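Local structure of ParM protein (Staphylococcus aureus, 3JS6) at residues Lys42-Phe54 / Leu64-Thr76. The protein probably assembles into actin-like filaments that take part in segregating plasmid DNA. Numbering follows the deposited sequence.
Sequences KGFVDNKLDVSEF and LLFGNDLDKTTNT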
loop_
_atom_site.group_PDB
_atom_site.type_symbol
_atom_site.label_atom_id
_atom_site.label_comp_id
_atom_site.label_asym_id
_atom_site.label_seq_id
_atom_site.Cartn_x
_atom_site.Cartn_y
_atom_site.Cartn_z
ATOM N N LYS A 42 -14.348 -9.427 24.693
ATOM C CA LYS A 42 -13.411 -9.602 23.580
ATOM C C LYS A 42 -12.670 -10.931 23.657
ATOM O O LYS A 42 -11.982 -11.203 24.632
ATOM C CB LYS A 42 -12.422 -8.441 23.567
ATOM C CG LYS A 42 -13.097 -7.077 23.365
ATOM C CD LYS A 42 -12.064 -5.977 23.381
ATOM C CE LYS A 42 -12.617 -4.684 22.799
ATOM N NZ LYS A 42 -11.515 -3.694 22.605
ATOM N N GLY A 43 -12.843 -11.764 22.638
ATOM C CA GLY A 43 -12.180 -13.061 22.624
ATOM C C GLY A 43 -12.965 -14.134 23.364
ATOM O O GLY A 43 -12.719 -15.335 23.189
ATOM N N PHE A 44 -13.911 -13.709 24.197
ATOM C CA PHE A 44 -14.724 -14.653 24.950
ATOM C C PHE A 44 -15.988 -15.091 24.180
ATOM O O PHE A 44 -16.312 -16.268 24.136
ATOM C CB PHE A 44 -15.132 -14.049 26.301
ATOM C CG PHE A 44 -15.823 -15.026 27.207
ATOM C CD1 PHE A 44 -15.079 -15.932 27.955
ATOM C CD2 PHE A 44 -17.219 -15.076 27.280
ATOM C CE1 PHE A 44 -15.702 -16.871 28.757
ATOM C CE2 PHE A 44 -17.858 -16.010 28.080
ATOM C CZ PHE A 44 -17.095 -16.917 28.824
ATOM N N VAL A 45 -16.701 -14.147 23.569
ATOM C CA VAL A 45 -17.922 -14.480 22.821
ATOM C C VAL A 45 -17.591 -15.279 21.542
ATOM O O VAL A 45 -16.444 -15.268 21.089
ATOM C CB VAL A 45 -18.670 -13.200 22.444
ATOM C CG1 VAL A 45 -19.004 -12.424 23.707
ATOM C CG2 VAL A 45 -17.821 -12.355 21.504
ATOM N N ASP A 46 -18.580 -15.955 20.956
ATOM C CA ASP A 46 -18.348 -16.780 19.755
ATOM C C ASP A 46 -18.314 -16.144 18.353
ATOM O O ASP A 46 -18.182 -16.865 17.362
ATOM C CB ASP A 46 -19.367 -17.922 19.704
ATOM C CG ASP A 46 -18.971 -19.101 20.563
ATOM O OD1 ASP A 46 -17.885 -19.058 21.174
ATOM O OD2 ASP A 46 -19.758 -20.071 20.619
ATOM N N ASN A 47 -18.430 -14.827 18.245
ATOM C CA ASN A 47 -18.420 -14.194 16.930
ATOM C C ASN A 47 -17.197 -14.610 16.115
ATOM O O ASN A 47 -16.078 -14.590 16.625
ATOM C CB ASN A 47 -18.417 -12.675 17.056
ATOM C CG ASN A 47 -19.653 -12.153 17.730
ATOM O OD1 ASN A 47 -20.000 -12.592 18.826
ATOM N ND2 ASN A 47 -20.329 -11.207 17.084
ATOM N N LYS A 48 -17.423 -14.996 14.858
ATOM C CA LYS A 48 -16.329 -15.377 13.962
ATOM C C LYS A 48 -15.792 -14.061 13.426
ATOM O O LYS A 48 -16.406 -13.434 12.553
ATOM C CB LYS A 48 -16.842 -16.232 12.804
ATOM C CG LYS A 48 -17.394 -17.584 13.234
ATOM C CD LYS A 48 -16.422 -18.334 14.145
ATOM C CE LYS A 48 -15.082 -18.577 13.465
ATOM N NZ LYS A 48 -14.147 -19.333 14.349
ATOM N N LEU A 49 -14.658 -13.640 13.962
ATOM C CA LEU A 49 -14.065 -12.363 13.586
ATOM C C LEU A 49 -12.997 -12.469 12.508
ATOM O O LEU A 49 -12.353 -13.514 12.342
ATOM C CB LEU A 49 -13.467 -11.702 14.831
ATOM C CG LEU A 49 -14.480 -11.478 15.964
ATOM C CD1 LEU A 49 -13.801 -10.803 17.135
ATOM C CD2 LEU A 49 -15.623 -10.639 15.470
ATOM N N ASP A 50 -12.809 -11.373 11.784
ATOM C CA ASP A 50 -11.811 -11.327 10.721
ATOM C C ASP A 50 -10.467 -10.962 11.337
ATOM O O ASP A 50 -9.983 -9.821 11.216
ATOM C CB ASP A 50 -12.215 -10.298 9.660
ATOM C CG ASP A 50 -11.302 -10.338 8.441
ATOM O OD1 ASP A 50 -10.497 -11.297 8.350
ATOM O OD2 ASP A 50 -11.392 -9.427 7.581
ATOM N N VAL A 51 -9.898 -11.923 12.055
ATOM C CA VAL A 51 -8.610 -11.734 12.711
ATOM C C VAL A 51 -8.000 -13.121 12.903
ATOM O O VAL A 51 -8.721 -14.091 13.128
ATOM C CB VAL A 51 -8.785 -11.001 14.080
ATOM C CG1 VAL A 51 -9.614 -11.847 15.031
ATOM C CG2 VAL A 51 -7.416 -10.701 14.704
ATOM N N SER A 52 -6.679 -13.222 12.795
ATOM C CA SER A 52 -6.000 -14.504 12.950
ATOM C C SER A 52 -4.910 -14.494 14.014
ATOM O O SER A 52 -4.459 -13.440 14.455
ATOM C CB SER A 52 -5.385 -14.937 11.612
ATOM O OG SER A 52 -6.385 -15.167 10.645
ATOM N N GLU A 53 -4.506 -15.688 14.422
ATOM C CA GLU A 53 -3.464 -15.862 15.424
ATOM C C GLU A 53 -2.234 -16.368 14.723
ATOM O O GLU A 53 -2.329 -17.284 13.895
ATOM C CB GLU A 53 -3.892 -16.874 16.487
ATOM C CG GLU A 53 -5.155 -16.489 17.216
ATOM C CD GLU A 53 -5.513 -17.484 18.309
ATOM O OE1 GLU A 53 -5.144 -18.677 18.185
ATOM O OE2 GLU A 53 -6.171 -17.072 19.286
ATOM N N PHE A 54 -1.086 -15.772 15.051
ATOM C CA PHE A 54 0.183 -16.142 14.434
ATOM C C PHE A 54 1.253 -16.543 15.448
ATOM O O PHE A 54 1.533 -15.797 16.398
ATOM C CB PHE A 54 0.738 -14.971 13.607
ATOM C CG PHE A 54 -0.186 -14.502 12.523
ATOM C CD1 PHE A 54 -1.310 -13.730 12.817
ATOM C CD2 PHE A 54 0.049 -14.865 11.204
ATOM C CE1 PHE A 54 -2.180 -13.336 11.797
ATOM C CE2 PHE A 54 -0.819 -14.475 10.190
ATOM C CZ PHE A 54 -1.931 -13.710 10.490
ATOM N N LEU A 64 0.730 -13.648 18.154
ATOM C CA LEU A 64 0.440 -12.346 17.555
ATOM C C LEU A 64 -0.997 -12.303 17.007
ATOM O O LEU A 64 -1.517 -13.320 16.569
ATOM C CB LEU A 64 1.447 -12.062 16.433
ATOM C CG LEU A 64 2.930 -11.869 16.822
ATOM C CD1 LEU A 64 3.808 -11.800 15.549
ATOM C CD2 LEU A 64 3.072 -10.585 17.609
ATOM N N LEU A 65 -1.614 -11.122 17.022
ATOM C CA LEU A 65 -2.984 -10.937 16.527
ATOM C C LEU A 65 -2.965 -9.909 15.409
ATOM O O LEU A 65 -2.456 -8.787 15.584
ATOM C CB LEU A 65 -3.894 -10.455 17.666
ATOM C CG LEU A 65 -4.109 -11.538 18.720
ATOM C CD1 LEU A 65 -4.839 -10.957 19.932
ATOM C CD2 LEU A 65 -4.918 -12.692 18.065
ATOM N N PHE A 66 -3.540 -10.276 14.271
ATOM C CA PHE A 66 -3.541 -9.400 13.100
ATOM C C PHE A 66 -4.791 -9.628 12.264
ATOM O O PHE A 66 -5.161 -10.772 11.988
ATOM C CB PHE A 66 -2.287 -9.706 12.269
ATOM C CG PHE A 66 -2.109 -8.836 11.056
ATOM C CD1 PHE A 66 -2.039 -7.454 11.168
ATOM C CD2 PHE A 66 -1.988 -9.410 9.793
ATOM C CE1 PHE A 66 -1.852 -6.652 10.027
ATOM C CE2 PHE A 66 -1.799 -8.620 8.659
ATOM C CZ PHE A 66 -1.732 -7.234 8.784
ATOM N N GLY A 67 -5.434 -8.538 11.857
ATOM C CA GLY A 67 -6.647 -8.642 11.058
ATOM C C GLY A 67 -7.551 -7.427 11.217
ATOM O O GLY A 67 -7.386 -6.613 12.138
ATOM N N ASN A 68 -8.512 -7.299 10.309
ATOM C CA ASN A 68 -9.452 -6.182 10.336
ATOM C C ASN A 68 -10.245 -6.067 11.633
ATOM O O ASN A 68 -10.598 -4.961 12.048
ATOM C CB ASN A 68 -10.426 -6.308 9.170
ATOM C CG ASN A 68 -9.791 -5.934 7.865
ATOM O OD1 ASN A 68 -9.312 -4.820 7.720
ATOM N ND2 ASN A 68 -9.776 -6.860 6.906
ATOM N N ASP A 69 -10.531 -7.197 12.273
ATOM C CA ASP A 69 -11.312 -7.171 13.514
ATOM C C ASP A 69 -10.459 -7.247 14.768
ATOM O O ASP A 69 -10.951 -7.620 15.847
ATOM C CB ASP A 69 -12.313 -8.323 13.540
ATOM C CG ASP A 69 -13.469 -8.110 12.592
ATOM O OD1 ASP A 69 -13.804 -6.943 12.337
ATOM O OD2 ASP A 69 -14.051 -9.108 12.115
ATOM N N LEU A 70 -9.190 -6.875 14.632
ATOM C CA LEU A 70 -8.257 -6.905 15.746
ATOM C C LEU A 70 -8.829 -6.386 17.070
ATOM O O LEU A 70 -8.797 -7.080 18.091
ATOM C CB LEU A 70 -7.008 -6.074 15.417
ATOM C CG LEU A 70 -5.983 -6.009 16.562
ATOM C CD1 LEU A 70 -5.505 -7.436 16.914
ATOM C CD2 LEU A 70 -4.792 -5.137 16.159
ATOM N N ASP A 71 -9.333 -5.152 17.040
ATOM C CA ASP A 71 -9.835 -4.502 18.246
ATOM C C ASP A 71 -11.125 -5.090 18.807
ATOM O O ASP A 71 -11.542 -4.742 19.919
ATOM C CB ASP A 71 -9.955 -2.989 17.994
ATOM C CG ASP A 71 -8.628 -2.370 17.538
ATOM O OD1 ASP A 71 -7.541 -2.806 18.006
ATOM O OD2 ASP A 71 -8.666 -1.443 16.707
ATOM N N LYS A 72 -11.749 -5.984 18.041
ATOM C CA LYS A 72 -12.960 -6.664 18.502
ATOM C C LYS A 72 -12.577 -7.917 19.287
ATOM O O LYS A 72 -13.418 -8.531 19.971
ATOM C CB LYS A 72 -13.855 -7.047 17.315
ATOM C CG LYS A 72 -14.478 -5.834 16.642
ATOM C CD LYS A 72 -15.471 -6.177 15.539
ATOM C CE LYS A 72 -15.936 -4.886 14.866
ATOM N NZ LYS A 72 -16.946 -5.108 13.795
ATOM N N THR A 73 -11.303 -8.298 19.232
ATOM C CA THR A 73 -10.900 -9.499 19.958
ATOM C C THR A 73 -9.875 -9.265 21.053
ATOM O O THR A 73 -9.618 -10.146 21.881
ATOM C CB THR A 73 -10.379 -10.605 18.980
ATOM O OG1 THR A 73 -10.497 -11.883 19.607
ATOM C CG2 THR A 73 -8.919 -10.383 18.623
ATOM N N THR A 74 -9.296 -8.076 21.092
ATOM C CA THR A 74 -8.292 -7.805 22.096
ATOM C C THR A 74 -8.227 -6.317 22.388
ATOM O O THR A 74 -8.782 -5.498 21.654
ATOM C CB THR A 74 -6.900 -8.302 21.601
ATOM O OG1 THR A 74 -5.909 -8.108 22.621
ATOM C CG2 THR A 74 -6.482 -7.519 20.352
ATOM N N ASN A 75 -7.519 -5.980 23.439
ATOM C CA ASN A 75 -7.376 -4.620 23.797
ATOM C C ASN A 75 -5.910 -4.272 23.557
ATOM O O ASN A 75 -5.506 -3.124 23.664
ATOM C CB ASN A 75 -7.802 -4.389 25.258
ATOM C CG ASN A 75 -9.305 -4.427 25.403
ATOM O OD1 ASN A 75 -10.000 -3.558 24.880
ATOM N ND2 ASN A 75 -9.805 -5.440 26.106
ATOM N N THR A 76 -5.077 -5.331 23.178
ATOM C CA THR A 76 -3.600 -5.151 22.932
ATOM C C THR A 76 -3.260 -4.473 21.601
ATOM O O THR A 76 -2.094 -4.186 21.364
ATOM C CB THR A 76 -2.841 -6.507 23.001
ATOM O OG1 THR A 76 -3.351 -7.386 21.982
ATOM C CG2 THR A 76 -3.016 -7.145 24.363
HETATM O O HOH W 1 -14.780 -11.031 20.480
HETATM O O HOH W 2 -8.304 -9.595 8.455
#
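With CG set opposite the carbonyl carbon (chi1 -61°) and every later bond extended, Lys42 carries its amine to the carbonyl O of Asp71, within the loosely bonded helical turn about 70-73. Asp69 has a similar first torsion (chi1 -73°), which turns its carboxylate back toward the backbone of Asp50. The lysine NZ collects three acceptors from the last part of 64-76: the Asp71 carbonyl O at 2.9 Å, Asn75 OD1 at 2.7 Å and, weakly, Thr74 O. It lies in the plane of the first carbonyl but well above that of the Asn75 amide, whose side chain crosses the lysine at about a right angle. Just before this turn in the chain, Asp69 exchanges two nearly straight bonds with Asp50: Asp50 N reaches the anti side of Asp69 OD2 at 2.6 Å, and Asp69 N returns to Asp50 O at 2.9 Å. Asn68 lies alongside Asp50 and gives ND2 to its OD2 from above the carboxylate plane. Between these polar grips, Leu49 CD1 rests on Lys72 CB and Val51 CG1 meets Thr73 CG2, while a water joins Gly43 N to Lys72 O. Before the type I turn 67-70, the strands 52-54 and 64-66 pair antiparallel, as part of a hairpin. On one face Phe54 presses CE1 against Phe66 CB at 3.7 Å, and Cys98 of helix 90-104 touches both side chains; on the other, Glu53 CG lies beside Leu65 CD2, its carboxylate forming a salt bridge with Lys34. The contact thus continues a hairpin of the actin-like N-terminal domain into the loop that precedes it and the turn that follows it. Its chemistry implies a division of labour: strand bonds and aromatics secure the buried end, whereas the more exposed end relies on a lysine gathering carbonyls and a carboxylate holding a backbone amide.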